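Side-chain contacts in putative glycosyl hydrolase (Bacteroides thetaiotaomicron VPI-5482, PDB 3K11), which is of unproven function but is probably a glycoside hydrolase of family 88: residues A[301-306]-A[311-316]; A[332-337]-A[403-408]; A[305-310]-A[354-359]; A[235-240]-A[293-298]; A[364-367]-A[371-374]. All blocks are in the same frame, centred on the assembly; numbering follows the deposited sequence. Where two conformers were deposited one is given.

Contact 1: residues A[301-306]-A[311-316]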
# COMPACT_ATOMS: atom_id res chain seq x y z
N ARG A 301 1.84 -17.04 -3.18
CA ARG A 301 2.46 -16.15 -2.22
C ARG A 301 2.05 -14.68 -2.43
O ARG A 301 1.87 -13.95 -1.45
CB ARG A 301 3.99 -16.31 -2.25
CG ARG A 301 4.47 -17.61 -1.63
CD ARG A 301 5.98 -17.61 -1.44
NE ARG A 301 6.69 -17.75 -2.70
CZ ARG A 301 7.00 -18.92 -3.27
NH1 ARG A 301 6.64 -20.10 -2.75
NH2 ARG A 301 7.63 -18.92 -4.43
N GLY A 302 1.95 -14.24 -3.67
CA GLY A 302 1.57 -12.84 -3.98
C GLY A 302 0.13 -12.55 -3.67
O GLY A 302 -0.17 -11.51 -3.12
N VAL A 303 -0.76 -13.46 -4.03
CA VAL A 303 -2.19 -13.29 -3.76
C VAL A 303 -2.47 -13.30 -2.27
O VAL A 303 -3.16 -12.41 -1.74
CB VAL A 303 -3.07 -14.36 -4.50
CG1 VAL A 303 -4.55 -14.34 -3.95
CG2 VAL A 303 -3.02 -14.14 -6.06
N THR A 304 -1.94 -14.30 -1.55
CA THR A 304 -2.34 -14.49 -0.18
C THR A 304 -1.88 -13.34 0.69
O THR A 304 -2.57 -12.97 1.61
CB THR A 304 -1.84 -15.78 0.39
OG1 THR A 304 -0.43 -15.88 0.17
CG2 THR A 304 -2.53 -16.99 -0.27
N ALA A 305 -0.73 -12.75 0.37
CA ALA A 305 -0.21 -11.61 1.14
C ALA A 305 -1.18 -10.44 1.12
O ALA A 305 -1.07 -9.56 1.97
CB ALA A 305 1.13 -11.17 0.60
N LEU A 306 -2.05 -10.37 0.11
CA LEU A 306 -2.94 -9.22 -0.03
C LEU A 306 -4.38 -9.48 0.42
O LEU A 306 -5.27 -8.66 0.18
CB LEU A 306 -2.90 -8.74 -1.47
CG LEU A 306 -1.50 -8.23 -1.89
CD1 LEU A 306 -1.45 -8.06 -3.46
CD2 LEU A 306 -1.14 -6.92 -1.13
N GLY A 311 -11.12 -10.89 5.04
CA GLY A 311 -11.03 -12.21 4.41
C GLY A 311 -11.20 -12.17 2.90
O GLY A 311 -10.75 -13.04 2.20
N PHE A 312 -11.87 -11.14 2.40
CA PHE A 312 -12.01 -10.91 0.97
C PHE A 312 -10.70 -10.36 0.42
O PHE A 312 -9.87 -9.79 1.15
CB PHE A 312 -13.08 -9.85 0.71
CG PHE A 312 -14.46 -10.25 1.10
CD1 PHE A 312 -15.25 -11.00 0.23
CD2 PHE A 312 -15.00 -9.87 2.33
CE1 PHE A 312 -16.54 -11.37 0.59
CE2 PHE A 312 -16.29 -10.20 2.68
CZ PHE A 312 -17.05 -11.00 1.83
N TRP A 313 -10.58 -10.45 -0.90
CA TRP A 313 -9.57 -9.73 -1.64
C TRP A 313 -10.19 -8.54 -2.38
O TRP A 313 -11.40 -8.47 -2.61
CB TRP A 313 -8.85 -10.68 -2.60
CG TRP A 313 -7.88 -11.60 -1.97
CD1 TRP A 313 -6.51 -11.43 -1.92
CD2 TRP A 313 -8.14 -12.83 -1.29
NE1 TRP A 313 -5.92 -12.48 -1.27
CE2 TRP A 313 -6.89 -13.36 -0.87
CE3 TRP A 313 -9.30 -13.56 -0.97
CZ2 TRP A 313 -6.77 -14.55 -0.19
CZ3 TRP A 313 -9.17 -14.79 -0.33
CH2 TRP A 313 -7.92 -15.27 0.07
N HIS A 314 -9.33 -7.56 -2.67
CA HIS A 314 -9.70 -6.32 -3.32
C HIS A 314 -9.77 -6.47 -4.86
O HIS A 314 -8.92 -7.15 -5.48
CB HIS A 314 -8.71 -5.23 -2.97
CG HIS A 314 -8.69 -4.84 -1.54
ND1 HIS A 314 -9.53 -3.86 -1.02
CD2 HIS A 314 -7.93 -5.28 -0.50
CE1 HIS A 314 -9.27 -3.73 0.28
NE2 HIS A 314 -8.32 -4.58 0.62
N GLN A 315 -10.74 -5.75 -5.45
CA GLN A 315 -11.03 -5.72 -6.92
C GLN A 315 -9.76 -5.53 -7.74
O GLN A 315 -9.55 -6.20 -8.74
CB GLN A 315 -12.02 -4.59 -7.18
CG GLN A 315 -12.24 -4.17 -8.59
CD GLN A 315 -13.07 -5.09 -9.39
OE1 GLN A 315 -13.23 -6.27 -9.06
NE2 GLN A 315 -13.60 -4.56 -10.49
N LEU A 316 -8.92 -4.57 -7.33
CA LEU A 316 -7.51 -4.51 -7.80
C LEU A 316 -6.72 -4.98 -6.59
O LEU A 316 -6.74 -4.34 -5.53
CB LEU A 316 -7.08 -3.11 -8.23
CG LEU A 316 -7.71 -2.63 -9.57
CD1 LEU A 316 -7.21 -1.22 -9.97
CD2 LEU A 316 -7.50 -3.66 -10.71
O HOH W 1 -6.41 -7.86 -2.15
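Trp313 NE1 donates to Val303 O across 2.8 Å, and this bond is the centre of the contact. The oxygen lies near the indole plane, but the N-H reaches it from 53° outside the carbonyl plane, with a moderately bent angle of 149° at the hydrogen. The opposite face of the same carbonyl receives Leu306 N at 3.0 Å from Val303 O, so two donors grip one oxygen. Val303 CG1, anti to its own backbone N (chi1 168°), lies 3.5 Å from Trp313 NE1, the two side chains crossing at about a right angle. A second link is polar and indirect: water 1 donates to Leu306 O at 2.7 Å and accepts from His314 N at 3.0 Å. Farther out, Tyr332 meets the indole edge-to-face, Thr329 OG1 bonds the backbone N of Trp313, and His314 ND1 pairs with Ser322 O. A phenylalanine in place of Trp313 would probably leave Val303 O without its side-chain donor, and Val303 CG1 less tightly packed. The chemistry implies that the buried indole N-H and the Val303 carbonyl satisfy each other, tying the C-terminal part of helix 289-304 to Trp313, while the water ties the following loop to His314.

Contact 2: residues A[332-337]-A[403-408]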
# COMPACT_ATOMS: atom_id res chain seq x y z
N TYR A 332 -10.11 -17.91 -5.04
CA TYR A 332 -8.91 -18.11 -4.25
C TYR A 332 -9.09 -19.15 -3.18
O TYR A 332 -8.20 -19.97 -2.92
CB TYR A 332 -8.41 -16.84 -3.61
CG TYR A 332 -8.12 -15.73 -4.61
CD1 TYR A 332 -7.49 -16.00 -5.83
CD2 TYR A 332 -8.40 -14.42 -4.32
CE1 TYR A 332 -7.21 -14.97 -6.73
CE2 TYR A 332 -8.12 -13.38 -5.22
CZ TYR A 332 -7.54 -13.67 -6.42
OH TYR A 332 -7.29 -12.67 -7.35
N VAL A 333 -10.23 -19.10 -2.51
CA VAL A 333 -10.52 -20.13 -1.46
C VAL A 333 -10.47 -21.54 -2.08
O VAL A 333 -9.88 -22.44 -1.50
CB VAL A 333 -11.89 -19.87 -0.78
CG1 VAL A 333 -12.32 -21.05 0.13
CG2 VAL A 333 -11.82 -18.54 0.06
N TYR A 334 -11.11 -21.72 -3.23
CA TYR A 334 -11.07 -23.01 -3.89
C TYR A 334 -9.61 -23.38 -4.16
O TYR A 334 -9.19 -24.51 -3.90
CB TYR A 334 -11.84 -23.07 -5.22
CG TYR A 334 -11.40 -24.29 -6.00
CD1 TYR A 334 -11.83 -25.56 -5.64
CD2 TYR A 334 -10.50 -24.19 -7.06
CE1 TYR A 334 -11.38 -26.67 -6.32
CE2 TYR A 334 -10.01 -25.33 -7.73
CZ TYR A 334 -10.48 -26.56 -7.35
OH TYR A 334 -10.06 -27.70 -8.00
N CYS A 335 -8.88 -22.48 -4.80
CA CYS A 335 -7.53 -22.83 -5.20
C CYS A 335 -6.65 -23.21 -4.02
O CYS A 335 -5.84 -24.11 -4.12
CB CYS A 335 -6.87 -21.68 -5.92
SG CYS A 335 -7.66 -21.42 -7.55
N LEU A 336 -6.79 -22.46 -2.94
CA LEU A 336 -5.95 -22.70 -1.76
C LEU A 336 -6.31 -24.00 -1.09
O LEU A 336 -5.41 -24.81 -0.78
CB LEU A 336 -6.05 -21.52 -0.80
CG LEU A 336 -5.47 -20.19 -1.24
CD1 LEU A 336 -5.92 -19.06 -0.26
CD2 LEU A 336 -3.89 -20.24 -1.46
N ALA A 337 -7.61 -24.27 -0.90
CA ALA A 337 -8.03 -25.54 -0.28
C ALA A 337 -7.58 -26.71 -1.15
O ALA A 337 -7.11 -27.74 -0.64
CB ALA A 337 -9.54 -25.55 -0.09
N VAL A 403 -18.27 -20.14 -5.65
CA VAL A 403 -18.72 -20.38 -4.30
C VAL A 403 -18.97 -21.85 -4.11
O VAL A 403 -18.63 -22.42 -3.07
CB VAL A 403 -19.97 -19.50 -3.99
CG1 VAL A 403 -20.67 -19.97 -2.71
CG2 VAL A 403 -19.53 -18.01 -3.90
N LEU A 404 -19.64 -22.47 -5.08
CA LEU A 404 -19.92 -23.91 -4.98
C LEU A 404 -18.65 -24.74 -4.92
O LEU A 404 -18.52 -25.67 -4.13
CB LEU A 404 -20.78 -24.38 -6.17
CG LEU A 404 -22.25 -23.89 -6.19
CD1 LEU A 404 -22.90 -24.08 -7.61
CD2 LEU A 404 -23.09 -24.63 -5.11
N TRP A 405 -17.71 -24.39 -5.78
CA TRP A 405 -16.45 -25.13 -5.90
C TRP A 405 -15.61 -24.93 -4.64
O TRP A 405 -15.09 -25.89 -4.09
CB TRP A 405 -15.68 -24.64 -7.13
CG TRP A 405 -14.86 -25.68 -7.85
CD1 TRP A 405 -14.46 -26.89 -7.39
CD2 TRP A 405 -14.33 -25.55 -9.16
NE1 TRP A 405 -13.72 -27.53 -8.33
CE2 TRP A 405 -13.60 -26.73 -9.43
CE3 TRP A 405 -14.41 -24.57 -10.15
CZ2 TRP A 405 -12.94 -26.92 -10.62
CZ3 TRP A 405 -13.77 -24.77 -11.34
CH2 TRP A 405 -13.02 -25.92 -11.56
N ALA A 406 -15.53 -23.70 -4.16
CA ALA A 406 -14.83 -23.42 -2.90
C ALA A 406 -15.41 -24.20 -1.70
O ALA A 406 -14.68 -24.77 -0.87
CB ALA A 406 -14.80 -21.90 -2.66
N GLY A 407 -16.73 -24.22 -1.61
CA GLY A 407 -17.42 -24.94 -0.55
C GLY A 407 -17.12 -26.40 -0.63
O GLY A 407 -16.78 -27.03 0.36
N ALA A 408 -17.24 -26.95 -1.83
CA ALA A 408 -16.94 -28.37 -2.04
C ALA A 408 -15.55 -28.73 -1.56
O ALA A 408 -15.36 -29.76 -0.91
CB ALA A 408 -17.07 -28.72 -3.52
O HOH W 2 -11.80 -29.78 -8.14
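Tyr334 and Ala406 bring helices 326-342 and 400-416 close: their CA atoms are 3.9 Å apart, and the axes of the short segments approach to 7.9 Å while running in nearly the same direction, 29° apart. Two helices of the (α/α) barrel expected for this family thus pack nearly parallel. The small side chain of Ala406 is consistent with so close an approach. Its CB lies 3.7 Å from Tyr334 N and 3.8 Å from Val333 CG1, so the methyl fits directly against the backbone of the partner helix. Tight packing continues into the aromatic pair. With CG anti to the backbone N (chi1 164°), the Tyr334 ring is carried over one face of the Trp405 indole, where Tyr334 CE1 comes within 3.2 Å of Trp405 NE1. The planes are inclined by 33° and the five-membered ring's centroid is 3.8 Å from that of the phenol, an oblique meeting that is neither a stack nor edge-to-face. Toward the hydroxyl the packing gives way to a polar, hydrated side, where water 2 donates to Tyr334 OH at 2.7 Å and accepts from Trp405 NE1 at 3.0 Å. Ser89 and Ala90 of helix 82-98 also touch Trp405. No direct hydrogen bond crosses between 332-337 and 403-408, so the contact here rests on shape and apolar packing, while a single water reconciles the buried indole N-H with the phenol oxygen.

Contact 3: residues A[305-310]-A[354-359]. With EDO (1,2-ethanediol), chain C.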
# COMPACT_ATOMS: atom_id res chain seq x y z
N ALA A 305 -0.73 -12.75 0.37
CA ALA A 305 -0.21 -11.61 1.14
C ALA A 305 -1.18 -10.44 1.12
O ALA A 305 -1.07 -9.56 1.97
CB ALA A 305 1.13 -11.17 0.60
N LEU A 306 -2.05 -10.37 0.11
CA LEU A 306 -2.94 -9.22 -0.03
C LEU A 306 -4.38 -9.48 0.42
O LEU A 306 -5.27 -8.66 0.18
CB LEU A 306 -2.90 -8.74 -1.47
CG LEU A 306 -1.50 -8.23 -1.89
CD1 LEU A 306 -1.45 -8.06 -3.46
CD2 LEU A 306 -1.14 -6.92 -1.13
N GLN A 307 -4.61 -10.59 1.11
CA GLN A 307 -5.91 -10.82 1.69
C GLN A 307 -6.23 -9.70 2.68
O GLN A 307 -5.39 -9.34 3.52
CB GLN A 307 -5.93 -12.15 2.44
CG GLN A 307 -7.34 -12.57 2.89
CD GLN A 307 -7.36 -13.92 3.56
OE1 GLN A 307 -6.41 -14.27 4.21
NE2 GLN A 307 -8.46 -14.65 3.43
N SER A 308 -7.44 -9.15 2.61
CA SER A 308 -7.86 -8.10 3.53
C SER A 308 -8.17 -8.66 4.89
O SER A 308 -8.36 -9.88 5.08
CB SER A 308 -9.14 -7.38 3.02
OG SER A 308 -10.30 -8.20 3.28
N GLY A 309 -8.27 -7.76 5.86
CA GLY A 309 -8.72 -8.08 7.19
C GLY A 309 -10.12 -8.63 7.31
O GLY A 309 -10.49 -9.12 8.36
N GLU A 310 -10.91 -8.53 6.24
CA GLU A 310 -12.25 -9.06 6.18
C GLU A 310 -12.28 -10.43 5.51
O GLU A 310 -13.34 -11.06 5.43
CB GLU A 310 -13.20 -8.12 5.42
CG GLU A 310 -13.29 -6.73 6.05
CD GLU A 310 -13.62 -6.80 7.53
OE1 GLU A 310 -14.55 -7.55 7.92
OE2 GLU A 310 -12.93 -6.11 8.31
N ALA A 354 -7.57 -19.89 3.67
CA ALA A 354 -8.72 -20.47 3.00
C ALA A 354 -9.94 -20.40 3.92
O ALA A 354 -11.06 -20.07 3.49
CB ALA A 354 -8.41 -21.92 2.57
N GLN A 355 -9.76 -20.78 5.19
CA GLN A 355 -10.87 -20.81 6.12
C GLN A 355 -11.51 -19.42 6.32
O GLN A 355 -12.73 -19.29 6.32
CB GLN A 355 -10.37 -21.39 7.45
CG GLN A 355 -11.49 -21.60 8.50
CD GLN A 355 -11.36 -22.86 9.30
OE1 GLN A 355 -10.80 -23.85 8.84
NE2 GLN A 355 -11.96 -22.87 10.48
N LEU A 356 -10.69 -18.41 6.50
CA LEU A 356 -11.15 -17.03 6.66
C LEU A 356 -11.84 -16.59 5.39
O LEU A 356 -12.89 -15.91 5.40
CB LEU A 356 -9.98 -16.10 6.96
CG LEU A 356 -10.33 -14.61 7.00
CD1 LEU A 356 -11.40 -14.30 8.08
CD2 LEU A 356 -9.09 -13.72 7.15
N GLY A 357 -11.22 -16.91 4.25
CA GLY A 357 -11.87 -16.58 2.98
C GLY A 357 -13.24 -17.19 2.82
O GLY A 357 -14.14 -16.55 2.25
N TRP A 358 -13.41 -18.44 3.27
CA TRP A 358 -14.71 -19.09 3.26
C TRP A 358 -15.71 -18.36 4.18
O TRP A 358 -16.85 -18.13 3.79
CB TRP A 358 -14.66 -20.61 3.59
CG TRP A 358 -16.09 -21.15 3.51
CD1 TRP A 358 -16.92 -21.33 4.54
CD2 TRP A 358 -16.88 -21.30 2.33
NE1 TRP A 358 -18.15 -21.69 4.11
CE2 TRP A 358 -18.18 -21.64 2.75
CE3 TRP A 358 -16.63 -21.15 0.97
CZ2 TRP A 358 -19.21 -21.94 1.86
CZ3 TRP A 358 -17.66 -21.41 0.07
CH2 TRP A 358 -18.94 -21.77 0.52
N HIS A 359 -15.30 -17.99 5.39
CA HIS A 359 -16.18 -17.22 6.27
C HIS A 359 -16.67 -15.96 5.56
O HIS A 359 -17.86 -15.60 5.64
CB HIS A 359 -15.47 -16.83 7.56
CG HIS A 359 -15.40 -17.92 8.58
ND1 HIS A 359 -16.52 -18.54 9.10
CD2 HIS A 359 -14.33 -18.50 9.18
CE1 HIS A 359 -16.13 -19.45 9.99
NE2 HIS A 359 -14.82 -19.43 10.07
C1 EDO C . -14.07 -11.72 10.00
O1 EDO C . -15.10 -12.12 9.08
C2 EDO C . -13.66 -10.31 9.70
O2 EDO C . -14.72 -9.34 9.98
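Gln307 takes a polyproline-II-like backbone conformation (phi -61°, psi 134°) in the loop after helix 289-304, and from there its side chain runs to Leu356 and Gly357 on helix 347-362. Gln307 CG lies anti to the backbone N (chi1 -171°) and the chain is straight beyond it, which carries the amide to that helix. Its NE2 stops 3.9 Å from Leu356 CD2 and 3.7 Å from Gly357 N, both van der Waals approaches, and no hydrogen bond crosses between the two segments. The amide is nevertheless well held, because NE2 bonds Gly311 O in its own loop and Val353 O on the helix. Leu356 in turn points a branch at the amide, CD2 lying 4.0 Å from Gln307 CD. Mid-loop, Ser308 forms an ST turn: its OG accepts from Glu310 N, 3.0 Å from Ser308 OG, and also pairs with Phe312 O. In this way the link between a helix of the six-hairpin (α/α) barrel and strand 313-314 is folded back beside helix 347-362. At the subunit interface Glu310 OE1 accepts from O2 of a bound ethanediol at 2.7 Å, a molecule probably taken from the crystallisation liquor, while Glu310 OE2 pairs with Tyr389 OH of the second subunit. Pro384 and Ala385 of that subunit pack on Gln307 and Leu356, respectively.

Contact 4: residues A[235-240]-A[293-298]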
# COMPACT_ATOMS: atom_id res chain seq x y z
N GLN A 235 3.69 -19.28 -22.14
CA GLN A 235 3.73 -18.11 -23.06
C GLN A 235 2.89 -16.96 -22.53
O GLN A 235 3.24 -15.79 -22.72
CB GLN A 235 3.31 -18.56 -24.48
CG GLN A 235 4.44 -19.31 -25.18
CD GLN A 235 4.17 -19.77 -26.59
OE1 GLN A 235 5.06 -20.39 -27.19
NE2 GLN A 235 2.98 -19.50 -27.13
N PHE A 236 1.74 -17.27 -21.91
CA PHE A 236 0.96 -16.28 -21.17
C PHE A 236 1.78 -15.78 -19.98
O PHE A 236 1.96 -14.58 -19.77
CB PHE A 236 -0.36 -16.84 -20.61
CG PHE A 236 -1.53 -16.79 -21.55
CD1 PHE A 236 -2.29 -15.66 -21.67
CD2 PHE A 236 -1.94 -17.91 -22.26
CE1 PHE A 236 -3.39 -15.61 -22.52
CE2 PHE A 236 -3.06 -17.85 -23.12
CZ PHE A 236 -3.76 -16.70 -23.24
N ALA A 237 2.23 -16.69 -19.14
CA ALA A 237 2.88 -16.26 -17.87
C ALA A 237 4.13 -15.42 -18.09
O ALA A 237 4.34 -14.49 -17.34
CB ALA A 237 3.13 -17.47 -16.92
N ASP A 238 4.92 -15.74 -19.12
CA ASP A 238 6.14 -14.97 -19.46
C ASP A 238 5.83 -13.49 -19.53
O ASP A 238 6.50 -12.64 -18.92
CB ASP A 238 6.69 -15.40 -20.82
CG ASP A 238 7.97 -14.65 -21.21
OD1 ASP A 238 8.89 -14.66 -20.36
OD2 ASP A 238 8.02 -14.05 -22.31
N ARG A 239 4.75 -13.20 -20.23
CA ARG A 239 4.35 -11.82 -20.49
C ARG A 239 3.51 -11.16 -19.40
O ARG A 239 3.65 -9.98 -19.16
CB ARG A 239 3.54 -11.78 -21.76
CG ARG A 239 4.37 -12.22 -22.96
CD ARG A 239 3.48 -12.34 -24.11
NE ARG A 239 4.12 -12.54 -25.41
CZ ARG A 239 4.07 -13.67 -26.13
NH1 ARG A 239 3.58 -14.81 -25.64
NH2 ARG A 239 4.59 -13.66 -27.34
N MSE A 240 2.65 -11.94 -18.76
CA MSE A 240 1.62 -11.39 -17.88
C MSE A 240 1.95 -11.46 -16.39
O MSE A 240 1.41 -10.64 -15.60
CB MSE A 240 0.26 -12.02 -18.28
CG MSE A 240 -0.11 -11.76 -19.75
SE MSE A 240 -1.92 -12.18 -20.04
CE MSE A 240 -2.54 -10.37 -19.53
N MSE A 293 4.65 -25.37 -11.69
CA MSE A 293 4.50 -25.36 -10.23
C MSE A 293 5.14 -24.15 -9.58
O MSE A 293 4.62 -23.55 -8.63
CB MSE A 293 5.05 -26.66 -9.65
CG MSE A 293 4.92 -26.78 -8.16
SE MSE A 293 3.11 -26.79 -7.44
CE MSE A 293 2.63 -28.52 -7.94
N ASP A 294 6.32 -23.79 -10.04
CA ASP A 294 6.97 -22.56 -9.58
C ASP A 294 6.11 -21.30 -9.81
O ASP A 294 6.02 -20.46 -8.93
CB ASP A 294 8.31 -22.37 -10.29
CG ASP A 294 9.38 -23.35 -9.80
OD1 ASP A 294 9.17 -24.07 -8.79
OD2 ASP A 294 10.44 -23.40 -10.46
N TYR A 295 5.50 -21.18 -10.99
CA TYR A 295 4.58 -20.09 -11.26
C TYR A 295 3.40 -20.12 -10.32
O TYR A 295 3.00 -19.07 -9.78
CB TYR A 295 4.05 -20.11 -12.70
CG TYR A 295 4.87 -19.29 -13.65
CD1 TYR A 295 4.99 -17.93 -13.50
CD2 TYR A 295 5.50 -19.90 -14.75
CE1 TYR A 295 5.74 -17.18 -14.37
CE2 TYR A 295 6.23 -19.12 -15.65
CZ TYR A 295 6.34 -17.77 -15.43
OH TYR A 295 7.06 -17.01 -16.32
N PHE A 296 2.84 -21.30 -10.11
CA PHE A 296 1.69 -21.45 -9.18
C PHE A 296 2.06 -21.04 -7.77
O PHE A 296 1.41 -20.19 -7.15
CB PHE A 296 1.24 -22.90 -9.12
CG PHE A 296 0.08 -23.13 -8.16
CD1 PHE A 296 -1.15 -22.49 -8.37
CD2 PHE A 296 0.25 -23.92 -7.03
CE1 PHE A 296 -2.19 -22.63 -7.45
CE2 PHE A 296 -0.78 -24.09 -6.10
CZ PHE A 296 -2.01 -23.46 -6.32
N ARG A 297 3.15 -21.60 -7.27
CA ARG A 297 3.59 -21.24 -5.94
C ARG A 297 3.91 -19.75 -5.74
O ARG A 297 3.60 -19.19 -4.68
CB ARG A 297 4.74 -22.12 -5.53
CG ARG A 297 4.29 -23.53 -5.18
CD ARG A 297 5.47 -24.35 -4.79
NE ARG A 297 4.96 -25.65 -4.35
CZ ARG A 297 5.57 -26.81 -4.55
NH1 ARG A 297 6.76 -26.87 -5.15
NH2 ARG A 297 4.97 -27.94 -4.16
N ALA A 298 4.53 -19.10 -6.73
CA ALA A 298 4.83 -17.67 -6.65
C ALA A 298 3.53 -16.86 -6.63
O ALA A 298 3.43 -15.87 -5.91
CB ALA A 298 5.72 -17.21 -7.81
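Tyr295 reaches Ala237 through a first torsion, chi1 -92°, that sits away from the staggered positions, and a second, chi2 -64°, that lays the ring face against the alanine methyl. The result is a CH-pi contact between two helices, 222-240 and 289-304, of the six-hairpin (α/α) fold expected for this family. Ala237 CB stands 3.6 Å from the centroid of the Tyr295 ring and only 13° off the ring normal, so the methyl is nearly centred over the face. All six ring carbons consequently lie at similar distances from it, Ala237 CB being 3.6 Å from Tyr295 CZ and 4.1 Å from Tyr295 CG. The backbones themselves stay well separated, Ala237 CA and Tyr295 CA being 7.8 Å apart; the tyrosine side chain spans the gap almost alone. A serine in place of Tyr295 would probably open a gap above Ala237 CB and leave the two helices without this bridging ring. Around the pair, Phe241 meets the Tyr295 ring edge-to-face, and Tyr248 of strand 247-253 packs on Ala237. Elsewhere on helix 222-240, Arg239 NH1 donates to Gln235 O, while its NH2 makes a salt bridge with Asp186. At the phenol end of the contact, Tyr295 OH stops 3.7 Å from Asp238 N, where no hydrogen bond forms.

Contact 5: residues A[364-367]-A[371-374]. With EDO (1,2-ethanediol), chain T.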
# COMPACT_ATOMS: atom_id res chain seq x y z
N LYS A 364 -21.78 -13.70 2.22
CA LYS A 364 -22.37 -13.05 1.05
C LYS A 364 -23.40 -13.95 0.36
O LYS A 364 -23.94 -13.59 -0.68
CB LYS A 364 -21.28 -12.65 0.08
CG LYS A 364 -20.37 -11.57 0.63
CD LYS A 364 -21.05 -10.23 0.63
CE LYS A 364 -20.22 -9.23 1.42
NZ LYS A 364 -20.89 -7.90 1.45
N ILE A 365 -23.67 -15.11 0.94
CA ILE A 365 -24.72 -16.00 0.43
C ILE A 365 -26.00 -15.59 1.17
O ILE A 365 -26.15 -15.87 2.37
CB ILE A 365 -24.45 -17.48 0.67
CG1 ILE A 365 -23.10 -17.91 0.09
CG2 ILE A 365 -25.64 -18.31 0.07
CD1 ILE A 365 -22.68 -19.37 0.45
N ASN A 366 -26.89 -14.88 0.51
CA ASN A 366 -28.10 -14.39 1.20
C ASN A 366 -29.15 -15.47 1.46
O ASN A 366 -28.95 -16.61 1.07
CB ASN A 366 -28.67 -13.12 0.53
CG ASN A 366 -29.19 -13.35 -0.84
OD1 ASN A 366 -29.59 -14.45 -1.18
ND2 ASN A 366 -29.25 -12.26 -1.61
N GLU A 367 -30.25 -15.15 2.14
CA GLU A 367 -31.23 -16.18 2.51
C GLU A 367 -31.86 -16.83 1.29
O GLU A 367 -32.26 -17.98 1.34
CB GLU A 367 -32.32 -15.61 3.43
CG GLU A 367 -31.82 -15.21 4.81
CD GLU A 367 -32.90 -14.58 5.69
OE1 GLU A 367 -34.02 -14.30 5.18
OE2 GLU A 367 -32.61 -14.37 6.89
N VAL A 371 -25.56 -14.85 -4.42
CA VAL A 371 -24.21 -14.49 -4.01
C VAL A 371 -24.05 -13.00 -4.27
O VAL A 371 -24.08 -12.54 -5.43
CB VAL A 371 -23.14 -15.30 -4.77
CG1 VAL A 371 -21.75 -14.76 -4.45
CG2 VAL A 371 -23.27 -16.81 -4.43
N GLU A 372 -23.89 -12.25 -3.18
CA GLU A 372 -23.74 -10.79 -3.23
C GLU A 372 -22.29 -10.35 -3.36
O GLU A 372 -21.36 -11.06 -2.98
CB GLU A 372 -24.33 -10.15 -1.97
CG GLU A 372 -25.83 -10.50 -1.77
CD GLU A 372 -26.52 -9.76 -0.62
OE1 GLU A 372 -25.87 -9.00 0.17
OE2 GLU A 372 -27.77 -9.90 -0.53
N GLY A 373 -22.10 -9.12 -3.85
CA GLY A 373 -20.77 -8.52 -3.96
C GLY A 373 -19.91 -9.00 -5.13
O GLY A 373 -18.68 -8.79 -5.09
N THR A 374 -20.52 -9.57 -6.16
CA THR A 374 -19.80 -10.05 -7.33
C THR A 374 -19.74 -8.97 -8.42
O THR A 374 -20.77 -8.45 -8.83
CB THR A 374 -20.45 -11.26 -7.95
OG1 THR A 374 -20.43 -12.34 -6.99
CG2 THR A 374 -19.72 -11.71 -9.23
C1 EDO T . -25.58 -11.71 2.46
O1 EDO T . -24.79 -10.50 2.31
C2 EDO T . -26.68 -11.56 3.51
O2 EDO T . -27.74 -10.69 3.05
O HOH W 3 -23.64 -7.89 0.78
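Lys364 and Glu372 are joined first by backbone: Glu372 N donates to Lys364 O at 2.8 Å in an almost linear bond of 176°. Beside it, Val371 CA makes a CA-H...O contact to Lys364 O at 3.5 Å. Side-chain hydrogen bonding follows. Asn366 ND2 donates to Glu372 OE2 at 3.0 Å, on the anti side of the carboxylate and close to the amide's own plane; the amide and carboxylate planes are 85° apart. Asn366 CG sits between its backbone N and carbonyl carbon (chi1 66°), a crowded position that sends the amide across to the glutamate. Its other end is held within the loop, OD1 accepting from Gln370 N. Water-mediated charge contact is a third kind. Lys364 NZ and Glu372 OE1 remain 5.3 Å apart without a salt bridge, but water 3 accepts from the lysine and donates to Glu372 OE1 at 2.6 Å. O1 of a bound ethanediol donates to the same carboxylate oxygen. Van der Waals contact is modest: the Lys364 methylenes lie against the Glu372 carbonyl, Lys364 CB 3.4 Å from Glu372 O. A single bridge of Ile365 with Val371 thus closes a hairpin-like loop after helix 347-362, with the Asn366-Glu372 bond as a second, side-chain link across it.

All five contacts lie within the glycosyl hydrolase family 88 range, whose clan is known for the six-hairpin (α/α) barrel. In chain order, contact 4 comes first and shares helix 289-304 with contact 1, whose centre is about 17 Å from its own. Contacts 1 and 3 share Ala305 and Leu306, their centres about 8 Å apart. Contact 2 joins helices 326-342 and 400-416, about 12 Å centre to centre from contact 3, whose helix 347-362 directly follows 326-342. Contact 5 is nested inside the loop that contact 2 closes. Contacts 4 and 5, about 31 Å apart centre to centre, lie on opposite sides of the chain's centre. Together the contacts are spread over helices 222-240, 289-304, 326-342, 347-362 and 400-416 and the loops among them.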